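Local structure of oxidoreductase, fmn-binding (Shewanella oneidensis, 4AWU) at residues K66-T71 and G105-P110; A99-V104 and A161-A166; P118-T123 and A146-M151. The protein binds FMN and probably uses NAD(P)H to reduce activated carbon-carbon double bonds, as an Old Yellow Enzyme-type flavoprotein. The protein carries 1 engineered substitution. All blocks are in the same frame, centred on the assembly; numbering follows the deposited sequence.

Interaction 1: K66-T71 and G105-P110; sequences KGYAWT and GRVTHP. With 4CH (4-chlorophenol), chain E.
Thr-108 reaches across to the backbone of Lys-66 where two loops meet above the C-terminal end of a TIM barrel, one following strand 53-60 and the other following strand 96-102. Its first torsion (chi1 -169°) places OG1 opposite the backbone N, and from there the hydroxyl donates to Lys-66 O at 2.7 Å. The bond lies in the carbonyl plane and uses a lone pair, with a C=O...donor angle of 138°. It joins two loops that have no strand pairing here and runs close beside the chain, with Thr-108 OG1 3.4 Å from Gly-67 CA. A second approach is consistent with glycine at this position: Val-107, at the centre of an inverse gamma turn, brings its O to 3.6 Å from Gly-67 CA, where a beta carbon would probably collide with that oxygen. Tyr-68 starts out pointing away from the 105-110 loop, but its CG lies opposite the carbonyl carbon, beside its own N, which swings the ring round and brings OH to Val-107 CG1 at 3.4 Å; the same hydroxyl is hydrogen-bonded to Tyr-186.

Beyond this junction the 66-71 loop makes a type II beta turn from Tyr-68 to Thr-71, which lines a 4-chlorophenol site. Trp-70 takes the positive phi (73°) expected at the third position of the turn. Its indole approaches the ligand obliquely, CE3 lying 3.7 Å from C6 of the chlorophenol. The phenol oxygen O7 touches Tyr-68 CB at 3.2 Å, is hydrogen-bonded to Ser-28 OG, and donates to Ala-69 O over 2.6 Å.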
loop_
_atom_site.group_PDB
_atom_site.type_symbol
_atom_site.label_atom_id
_atom_site.label_comp_id
_atom_site.label_asym_id
_atom_site.label_seq_id
_atom_site.Cartn_x
_atom_site.Cartn_y
_atom_site.Cartn_z
ATOM N N LYS A 66 1.144 -11.090 -7.975
ATOM C CA LYS A 66 2.451 -10.957 -7.341
ATOM C C LYS A 66 3.491 -10.354 -8.283
ATOM O O LYS A 66 3.544 -10.698 -9.464
ATOM C CB LYS A 66 2.905 -12.343 -6.892
ATOM C CG LYS A 66 4.250 -12.412 -6.208
ATOM C CD LYS A 66 4.544 -13.869 -5.908
ATOM C CE LYS A 66 5.890 -14.086 -5.266
ATOM N NZ LYS A 66 6.144 -15.549 -5.150
ATOM N N GLY A 67 4.328 -9.468 -7.755
ATOM C CA GLY A 67 5.364 -8.836 -8.551
ATOM C C GLY A 67 6.778 -9.187 -8.135
ATOM O O GLY A 67 7.694 -9.134 -8.952
ATOM N N TYR A 68 6.964 -9.553 -6.873
ATOM C CA TYR A 68 8.308 -9.698 -6.327
ATOM C C TYR A 68 8.441 -10.960 -5.489
ATOM O O TYR A 68 7.503 -11.360 -4.805
ATOM C CB TYR A 68 8.652 -8.481 -5.471
ATOM C CG TYR A 68 8.390 -7.166 -6.161
ATOM C CD1 TYR A 68 7.113 -6.616 -6.196
ATOM C CD2 TYR A 68 9.418 -6.473 -6.771
ATOM C CE1 TYR A 68 6.874 -5.417 -6.825
ATOM C CE2 TYR A 68 9.188 -5.270 -7.402
ATOM C CZ TYR A 68 7.915 -4.747 -7.428
ATOM O OH TYR A 68 7.676 -3.548 -8.054
ATOM N N ALA A 69 9.615 -11.579 -5.543
ATOM C CA ALA A 69 9.867 -12.791 -4.776
ATOM C C ALA A 69 9.618 -12.559 -3.296
ATOM O O ALA A 69 9.986 -11.518 -2.747
ATOM C CB ALA A 69 11.296 -13.274 -4.989
ATOM N N TRP A 70 8.976 -13.535 -2.668
ATOM C CA TRP A 70 8.884 -13.618 -1.212
ATOM C C TRP A 70 7.951 -12.601 -0.570
ATOM O O TRP A 70 8.007 -12.400 0.642
ATOM C CB TRP A 70 10.268 -13.477 -0.580
ATOM C CG TRP A 70 11.340 -14.232 -1.289
ATOM C CD1 TRP A 70 11.228 -15.445 -1.905
ATOM C CD2 TRP A 70 12.695 -13.815 -1.470
ATOM N NE1 TRP A 70 12.434 -15.812 -2.451
ATOM C CE2 TRP A 70 13.350 -14.825 -2.201
ATOM C CE3 TRP A 70 13.419 -12.686 -1.082
ATOM C CZ2 TRP A 70 14.693 -14.738 -2.550
ATOM C CZ3 TRP A 70 14.749 -12.602 -1.431
ATOM C CH2 TRP A 70 15.372 -13.622 -2.156
ATOM N N THR A 71 7.091 -11.960 -1.355
ATOM C CA THR A 71 6.070 -11.103 -0.758
ATOM C C THR A 71 4.918 -11.992 -0.305
ATOM O O THR A 71 4.609 -12.986 -0.959
ATOM C CB THR A 71 5.580 -10.006 -1.726
ATOM O OG1 THR A 71 5.004 -10.598 -2.895
ATOM C CG2 THR A 71 6.735 -9.107 -2.130
ATOM N N GLY A 105 -0.020 -5.951 -11.610
ATOM C CA GLY A 105 -0.389 -5.729 -12.988
ATOM C C GLY A 105 0.832 -6.030 -13.821
ATOM O O GLY A 105 1.425 -7.101 -13.692
ATOM N N ARG A 106 1.232 -5.074 -14.648
ATOM C CA ARG A 106 2.333 -5.278 -15.576
ATOM C C ARG A 106 3.693 -5.265 -14.899
ATOM O O ARG A 106 4.697 -5.590 -15.530
ATOM C CB ARG A 106 2.312 -4.196 -16.651
ATOM C CG ARG A 106 2.801 -2.848 -16.163
ATOM C CD ARG A 106 2.621 -1.783 -17.224
ATOM N NE ARG A 106 3.160 -0.496 -16.799
ATOM C CZ ARG A 106 3.164 0.599 -17.551
ATOM N NH1 ARG A 106 2.655 0.572 -18.776
ATOM N NH2 ARG A 106 3.676 1.721 -17.076
ATOM N N VAL A 107 3.740 -4.878 -13.627
ATOM C CA VAL A 107 5.013 -4.795 -12.918
ATOM C C VAL A 107 5.360 -6.144 -12.303
ATOM O O VAL A 107 5.317 -6.325 -11.084
ATOM C CB VAL A 107 4.995 -3.699 -11.831
ATOM C CG1 VAL A 107 6.381 -3.526 -11.223
ATOM C CG2 VAL A 107 4.512 -2.385 -12.423
ATOM N N THR A 108 5.700 -7.097 -13.164
ATOM C CA THR A 108 6.062 -8.434 -12.717
ATOM C C THR A 108 6.737 -9.208 -13.846
ATOM O O THR A 108 7.008 -8.665 -14.919
ATOM C CB THR A 108 4.827 -9.215 -12.221
ATOM O OG1 THR A 108 5.246 -10.417 -11.565
ATOM C CG2 THR A 108 3.903 -9.561 -13.376
ATOM N N HIS A 109 7.005 -10.480 -13.582
ATOM C CA HIS A 109 7.702 -11.352 -14.515
ATOM C C HIS A 109 7.016 -12.715 -14.433
ATOM O O HIS A 109 6.581 -13.122 -13.357
ATOM C CB HIS A 109 9.178 -11.444 -14.113
ATOM C CG HIS A 109 10.044 -12.147 -15.111
ATOM N ND1 HIS A 109 10.257 -13.509 -15.078
ATOM C CD2 HIS A 109 10.769 -11.683 -16.155
ATOM C CE1 HIS A 109 11.063 -13.852 -16.065
ATOM N NE2 HIS A 109 11.389 -12.761 -16.734
ATOM N N PRO A 110 6.887 -13.419 -15.569
ATOM C CA PRO A 110 6.144 -14.688 -15.570
ATOM C C PRO A 110 6.585 -15.652 -14.467
ATOM O O PRO A 110 5.767 -16.383 -13.913
ATOM C CB PRO A 110 6.462 -15.277 -16.947
ATOM C CG PRO A 110 6.773 -14.106 -17.801
ATOM C CD PRO A 110 7.420 -13.088 -16.903
HETATM CL CL9 4CH E . 16.385 -7.174 -3.301
HETATM C C4 4CH E . 14.761 -7.761 -3.321
HETATM C C5 4CH E . 14.501 -9.093 -3.031
HETATM C C6 4CH E . 13.192 -9.553 -3.025
HETATM C C1 4CH E . 12.156 -8.678 -3.312
HETATM O O7 4CH E . 10.857 -9.127 -3.278
HETATM C C2 4CH E . 12.412 -7.348 -3.603
HETATM C C3 4CH E . 13.719 -6.887 -3.607
#

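Interaction 2: A99-V104 and A161-A166; sequences AQLWHV and ADYRQA. With FMN (flavin mononucleotide), chain B.
Leu-101 and Tyr-163 meet where barrel strand 96-102 is covered by helix 153-172, within the beta-alpha-beta crossover leading to strand 177-181. The two short segments run nearly antiparallel, their axes 9.4 Å apart. The leucine is packed tightly: CD1 lies 3.8 Å from Tyr-163 O and 4.0 Å from Ala-166 CB, while CB of Leu-101 sits beside CD1 of the tyrosine ring. By contrast, Ala-161 and Gln-165 face solvent on the helix's outer side. Past the leucine the fit is completed by a water in the plane of the Tyr-163 ring, at its edge. It donates to Leu-101 O, accepts from His-103 N and is hydrogen-bonded to Tyr-163 OH at 2.6 Å; that hydroxyl also makes the shortest direct approach between the segments, to His-103 CB at 3.2 Å.

Gln-100 extends from the strand toward FMN. Its OE1 accepts from flavin N3, and its NE2 donates almost straight to flavin O2 (175°), both at 2.8 Å. A leucine here would probably leave N3 without its acceptor and deprive O2 of this donor. Because Glu-179 also binds NE2, the amide is likely to be fixed in the one rotation that complements the flavin's adjacent N-H and C=O.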
loop_
_atom_site.group_PDB
_atom_site.type_symbol
_atom_site.label_atom_id
_atom_site.label_comp_id
_atom_site.label_asym_id
_atom_site.label_seq_id
_atom_site.Cartn_x
_atom_site.Cartn_y
_atom_site.Cartn_z
ATOM N N ALA A 99 -4.787 -4.540 5.857
ATOM C CA ALA A 99 -4.012 -5.284 4.870
ATOM C C ALA A 99 -3.988 -4.524 3.553
ATOM O O ALA A 99 -5.038 -4.172 3.022
ATOM C CB ALA A 99 -4.621 -6.669 4.659
ATOM N N GLN A 100 -2.803 -4.272 3.011
ATOM C CA GLN A 100 -2.732 -3.617 1.709
ATOM C C GLN A 100 -2.884 -4.638 0.596
ATOM O O GLN A 100 -1.959 -5.406 0.318
ATOM C CB GLN A 100 -1.434 -2.835 1.503
ATOM C CG GLN A 100 -1.521 -1.994 0.231
ATOM C CD GLN A 100 -0.230 -1.335 -0.177
ATOM O OE1 GLN A 100 0.782 -1.997 -0.369
ATOM N NE2 GLN A 100 -0.268 -0.017 -0.341
ATOM N N LEU A 101 -4.051 -4.635 -0.043
ATOM C CA LEU A 101 -4.340 -5.579 -1.116
ATOM C C LEU A 101 -3.636 -5.158 -2.392
ATOM O O LEU A 101 -3.852 -4.058 -2.905
ATOM C CB LEU A 101 -5.838 -5.658 -1.365
ATOM C CG LEU A 101 -6.695 -6.012 -0.155
ATOM C CD1 LEU A 101 -8.111 -6.285 -0.623
ATOM C CD2 LEU A 101 -6.128 -7.209 0.604
ATOM N N TRP A 102 -2.827 -6.064 -2.922
ATOM C CA TRP A 102 -1.899 -5.739 -3.992
ATOM C C TRP A 102 -2.181 -6.517 -5.264
ATOM O O TRP A 102 -2.334 -7.741 -5.234
ATOM C CB TRP A 102 -0.493 -6.100 -3.529
ATOM C CG TRP A 102 0.612 -5.341 -4.174
ATOM C CD1 TRP A 102 0.507 -4.320 -5.070
ATOM C CD2 TRP A 102 2.012 -5.538 -3.949
ATOM N NE1 TRP A 102 1.758 -3.867 -5.416
ATOM C CE2 TRP A 102 2.698 -4.602 -4.742
ATOM C CE3 TRP A 102 2.749 -6.417 -3.151
ATOM C CZ2 TRP A 102 4.090 -4.522 -4.763
ATOM C CZ3 TRP A 102 4.128 -6.335 -3.171
ATOM C CH2 TRP A 102 4.783 -5.395 -3.971
ATOM N N HIS A 103 -2.248 -5.800 -6.379
ATOM C CA HIS A 103 -2.119 -6.418 -7.687
ATOM C C HIS A 103 -1.157 -5.560 -8.504
ATOM O O HIS A 103 -1.409 -4.377 -8.746
ATOM C CB HIS A 103 -3.472 -6.567 -8.381
ATOM C CG HIS A 103 -3.440 -7.516 -9.532
ATOM N ND1 HIS A 103 -2.603 -7.334 -10.610
ATOM C CD2 HIS A 103 -4.121 -8.660 -9.773
ATOM C CE1 HIS A 103 -2.778 -8.321 -11.472
ATOM N NE2 HIS A 103 -3.690 -9.140 -10.986
ATOM N N VAL A 104 -0.037 -6.154 -8.898
ATOM C CA VAL A 104 1.051 -5.399 -9.516
ATOM C C VAL A 104 0.835 -5.146 -10.996
ATOM O O VAL A 104 1.461 -4.262 -11.581
ATOM C CB VAL A 104 2.403 -6.111 -9.359
ATOM C CG1 VAL A 104 2.741 -6.283 -7.882
ATOM C CG2 VAL A 104 2.391 -7.452 -10.083
ATOM N N ALA A 161 -13.182 -9.755 -8.590
ATOM C CA ALA A 161 -13.567 -10.878 -7.740
ATOM C C ALA A 161 -12.452 -11.225 -6.757
ATOM O O ALA A 161 -12.708 -11.459 -5.573
ATOM C CB ALA A 161 -13.915 -12.094 -8.590
ATOM N N ASP A 162 -11.221 -11.261 -7.260
ATOM C CA ASP A 162 -10.058 -11.565 -6.440
ATOM C C ASP A 162 -9.846 -10.503 -5.364
ATOM O O ASP A 162 -9.505 -10.825 -4.229
ATOM C CB ASP A 162 -8.805 -11.679 -7.305
ATOM C CG ASP A 162 -8.858 -12.857 -8.250
ATOM O OD1 ASP A 162 -9.632 -13.801 -7.988
ATOM O OD2 ASP A 162 -8.115 -12.841 -9.250
ATOM N N TYR A 163 -10.046 -9.236 -5.719
ATOM C CA TYR A 163 -9.950 -8.163 -4.735
ATOM C C TYR A 163 -11.014 -8.351 -3.667
ATOM O O TYR A 163 -10.743 -8.224 -2.481
ATOM C CB TYR A 163 -10.145 -6.799 -5.394
ATOM C CG TYR A 163 -8.877 -6.149 -5.892
ATOM C CD1 TYR A 163 -7.901 -5.712 -5.004
ATOM C CD2 TYR A 163 -8.665 -5.947 -7.248
ATOM C CE1 TYR A 163 -6.751 -5.108 -5.454
ATOM C CE2 TYR A 163 -7.517 -5.338 -7.710
ATOM C CZ TYR A 163 -6.560 -4.921 -6.808
ATOM O OH TYR A 163 -5.418 -4.314 -7.265
ATOM N N ARG A 164 -12.233 -8.658 -4.098
ATOM C CA ARG A 164 -13.350 -8.808 -3.173
ATOM C C ARG A 164 -13.090 -9.948 -2.197
ATOM O O ARG A 164 -13.338 -9.828 -0.991
ATOM C CB ARG A 164 -14.641 -9.088 -3.941
ATOM C CG ARG A 164 -15.883 -8.975 -3.085
ATOM C CD ARG A 164 -17.117 -9.468 -3.820
ATOM N NE ARG A 164 -18.343 -8.967 -3.207
ATOM C CZ ARG A 164 -18.898 -9.469 -2.110
ATOM N NH1 ARG A 164 -18.341 -10.497 -1.480
ATOM N NH2 ARG A 164 -20.014 -8.934 -1.633
ATOM N N GLN A 165 -12.596 -11.059 -2.729
ATOM C CA GLN A 165 -12.332 -12.232 -1.913
ATOM C C GLN A 165 -11.157 -11.968 -0.986
ATOM O O GLN A 165 -11.161 -12.393 0.169
ATOM C CB GLN A 165 -12.033 -13.445 -2.787
ATOM C CG GLN A 165 -11.817 -14.722 -1.989
ATOM C CD GLN A 165 -13.038 -15.105 -1.174
ATOM O OE1 GLN A 165 -14.160 -15.123 -1.685
ATOM N NE2 GLN A 165 -12.828 -15.404 0.100
ATOM N N ALA A 166 -10.150 -11.269 -1.502
ATOM C CA ALA A 166 -8.982 -10.900 -0.704
ATOM C C ALA A 166 -9.401 -10.075 0.503
ATOM O O ALA A 166 -8.821 -10.200 1.586
ATOM C CB ALA A 166 -7.990 -10.123 -1.553
HETATM N N1 FMN B . 4.244 1.561 -0.411
HETATM C C2 FMN B . 3.143 0.788 -0.696
HETATM O O2 FMN B . 2.099 1.349 -1.022
HETATM N N3 FMN B . 3.212 -0.590 -0.619
HETATM C C4 FMN B . 4.408 -1.213 -0.326
HETATM O O4 FMN B . 4.431 -2.421 -0.088
HETATM C C4A FMN B . 5.512 -0.427 -0.021
HETATM N N5 FMN B . 6.706 -1.019 0.291
HETATM C C5A FMN B . 7.807 -0.250 0.573
HETATM C C6 FMN B . 8.982 -0.878 0.954
HETATM C C7 FMN B . 10.094 -0.122 1.304
HETATM C C7M FMN B . 11.348 -0.835 1.712
HETATM C C8 FMN B . 10.033 1.269 1.226
HETATM C C8M FMN B . 11.210 2.105 1.640
HETATM C C9 FMN B . 8.845 1.895 0.864
HETATM C C9A FMN B . 7.715 1.135 0.573
HETATM N N10 FMN B . 6.532 1.738 0.190
HETATM C C10 FMN B . 5.433 0.959 -0.089
HETATM C "C1'" FMN B . 6.367 3.226 0.251
HETATM C "C2'" FMN B . 6.223 3.621 1.722
HETATM O "O2'" FMN B . 5.010 3.093 2.217
HETATM C "C3'" FMN B . 6.232 5.133 1.932
HETATM O "O3'" FMN B . 5.090 5.697 1.325
HETATM C "C4'" FMN B . 7.511 5.756 1.370
HETATM O "O4'" FMN B . 8.637 5.056 1.858
HETATM C "C5'" FMN B . 7.666 7.233 1.723
HETATM O "O5'" FMN B . 7.601 7.427 3.120
HETATM P P FMN B . 8.939 7.675 3.989
HETATM O O1P FMN B . 9.751 6.401 3.959
HETATM O O2P FMN B . 9.739 8.803 3.383
HETATM O O3P FMN B . 8.528 8.031 5.395
HETATM O O HOH W 1 -3.703 -3.303 -5.520
#

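Interaction 3: P118-T123 and A146-M151; sequences PISSST and AVPRAM
Ile-119 and Arg-149 share an uncommon first torsion, 64° and 65°, which tucks Ile-119 CG1 and Arg-149 CG between the backbone N and the carbonyl carbon of their own residues. With the two residues paired in register on one face of a small two-stranded parallel sheet, 119-120 with 149-150, in the excursion between barrel strand 96-102 and helix 153-172, the shared torsion sets their side chains side by side. The arginine is extended as far as NE and then turns at its last torsion, and one face of its guanidinium receives the isoleucine methyl; Ile-119 CG2 is 3.6 Å from Arg-149 NH2, displaced toward the rim of the group. The charge itself is met by Asp-155 in a salt bridge.

The backbones illustrate how short a parallel pairing can be. Arg-149 N donates to Pro-118 O at 2.9 Å, and Arg-149 O receives a weak bond from Ser-120 N at 3.1 Å. The ladder ends with Met-151 N giving to Ser-120 O at 2.8 Å, nearly along the C=O axis (176°). Beyond it Met-151 crosses the isoleucine obliquely, CG lying 3.8 Å from Ile-119 CB, and its bent end keeps SD and CE close to Ile-119 CD1.

On the face carrying Ser-120 and Ala-150, contact is made by small groups. Pro-148 CB rests 3.6 Å from Ser-120 CB, whose hydroxyl is engaged by Gln-190. After Ser-120 the chain bends round the edge of the partner strand: Ser-121 O comes within 3.5 Å of Ala-150 CB, and Thr-123 folds back along Pro-148. There the last link is a CA-H...O contact, Thr-123 CA lying 3.4 Å from Pro-148 O.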
loop_
_atom_site.group_PDB
_atom_site.type_symbol
_atom_site.label_atom_id
_atom_site.label_comp_id
_atom_site.label_asym_id
_atom_site.label_seq_id
_atom_site.Cartn_x
_atom_site.Cartn_y
_atom_site.Cartn_z
ATOM N N PRO A 118 1.907 -11.134 -17.630
ATOM C CA PRO A 118 1.338 -10.090 -16.772
ATOM C C PRO A 118 0.110 -9.451 -17.414
ATOM O O PRO A 118 0.005 -9.424 -18.641
ATOM C CB PRO A 118 2.473 -9.065 -16.662
ATOM C CG PRO A 118 3.715 -9.795 -17.046
ATOM C CD PRO A 118 3.279 -10.812 -18.057
ATOM N N ILE A 119 -0.809 -8.946 -16.595
ATOM C CA ILE A 119 -1.975 -8.244 -17.110
ATOM C C ILE A 119 -1.909 -6.760 -16.763
ATOM O O ILE A 119 -1.228 -6.357 -15.818
ATOM C CB ILE A 119 -3.296 -8.841 -16.586
ATOM C CG1 ILE A 119 -3.407 -8.674 -15.071
ATOM C CG2 ILE A 119 -3.400 -10.310 -16.967
ATOM C CD1 ILE A 119 -4.765 -9.058 -14.524
ATOM N N SER A 120 -2.623 -5.955 -17.539
ATOM C CA SER A 120 -2.587 -4.511 -17.392
ATOM C C SER A 120 -3.771 -3.927 -18.151
ATOM O O SER A 120 -4.489 -4.651 -18.836
ATOM C CB SER A 120 -1.271 -3.970 -17.953
ATOM O OG SER A 120 -1.076 -2.596 -17.647
ATOM N N SER A 121 -3.993 -2.627 -18.008
ATOM C CA SER A 121 -4.998 -1.941 -18.807
ATOM C C SER A 121 -4.708 -2.153 -20.284
ATOM O O SER A 121 -5.621 -2.324 -21.096
ATOM C CB SER A 121 -4.963 -0.447 -18.509
ATOM O OG SER A 121 -3.684 0.076 -18.809
ATOM N N SER A 122 -3.421 -2.136 -20.618
ATOM C CA SER A 122 -2.978 -2.110 -22.000
ATOM C C SER A 122 -1.812 -3.062 -22.213
ATOM O O SER A 122 -1.377 -3.742 -21.285
ATOM C CB SER A 122 -2.537 -0.694 -22.365
ATOM O OG SER A 122 -3.542 0.257 -22.060
ATOM N N THR A 123 -1.304 -3.101 -23.442
ATOM C CA THR A 123 -0.150 -3.928 -23.768
ATOM C C THR A 123 1.122 -3.096 -23.739
ATOM O O THR A 123 2.019 -3.290 -24.558
ATOM C CB THR A 123 -0.289 -4.555 -25.163
ATOM O OG1 THR A 123 -0.306 -3.517 -26.153
ATOM C CG2 THR A 123 -1.569 -5.365 -25.250
ATOM N N ALA A 146 8.004 -8.196 -17.880
ATOM C CA ALA A 146 7.560 -8.689 -19.173
ATOM C C ALA A 146 6.513 -7.747 -19.748
ATOM O O ALA A 146 6.000 -6.872 -19.051
ATOM C CB ALA A 146 6.993 -10.091 -19.038
ATOM N N VAL A 147 6.203 -7.926 -21.025
ATOM C CA VAL A 147 5.158 -7.140 -21.661
ATOM C C VAL A 147 3.815 -7.707 -21.237
ATOM O O VAL A 147 3.598 -8.914 -21.316
ATOM C CB VAL A 147 5.264 -7.190 -23.193
ATOM C CG1 VAL A 147 4.176 -6.335 -23.828
ATOM C CG2 VAL A 147 6.642 -6.729 -23.642
ATOM N N PRO A 148 2.906 -6.839 -20.772
ATOM C CA PRO A 148 1.600 -7.324 -20.327
ATOM C C PRO A 148 0.627 -7.500 -21.480
ATOM O O PRO A 148 0.849 -6.979 -22.571
ATOM C CB PRO A 148 1.112 -6.193 -19.425
ATOM C CG PRO A 148 1.693 -4.979 -20.044
ATOM C CD PRO A 148 3.050 -5.388 -20.556
ATOM N N ARG A 149 -0.447 -8.233 -21.226
ATOM C CA ARG A 149 -1.564 -8.292 -22.153
ATOM C C ARG A 149 -2.678 -7.436 -21.578
ATOM O O ARG A 149 -2.795 -7.306 -20.359
ATOM C CB ARG A 149 -2.042 -9.730 -22.335
ATOM C CG ARG A 149 -2.618 -10.354 -21.078
ATOM C CD ARG A 149 -2.995 -11.806 -21.311
ATOM N NE ARG A 149 -3.578 -12.412 -20.119
ATOM C CZ ARG A 149 -4.848 -12.279 -19.751
ATOM N NH1 ARG A 149 -5.689 -11.557 -20.481
ATOM N NH2 ARG A 149 -5.280 -12.872 -18.647
ATOM N N ALA A 150 -3.489 -6.844 -22.449
ATOM C CA ALA A 150 -4.573 -5.979 -22.006
ATOM C C ALA A 150 -5.709 -6.809 -21.426
ATOM O O ALA A 150 -6.128 -7.805 -22.016
ATOM C CB ALA A 150 -5.072 -5.124 -23.159
ATOM N N MET A 151 -6.205 -6.395 -20.266
ATOM C CA MET A 151 -7.284 -7.113 -19.602
ATOM C C MET A 151 -8.566 -7.080 -20.422
ATOM O O MET A 151 -8.955 -6.041 -20.952
ATOM C CB MET A 151 -7.555 -6.515 -18.221
ATOM C CG MET A 151 -6.472 -6.801 -17.206
ATOM S SD MET A 151 -6.744 -5.915 -15.662
ATOM C CE MET A 151 -8.164 -6.777 -14.997
#

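Overall arrangement
From the N terminus, residues 66-71 follow barrel strand 53-60 and are met by 105-110, so interaction 1 closes a loop holding helix 77-93 and strand 96-102. Inside that loop interaction 2 opens at 99-104, and it closes only on helix 153-172; the two therefore cross. Interaction 3 begins after interaction 1 has closed and is nested wholly within the loop of interaction 2. The three meet physically: Tyr-68 packs on Trp-102, Thr-108 O and Ala-146 N probably share a hydrogen bond, and His-103 touches Ile-119. Together they tie the barrel strand and its covering helix to the loops that line the ligand pockets and to the small outer sheet.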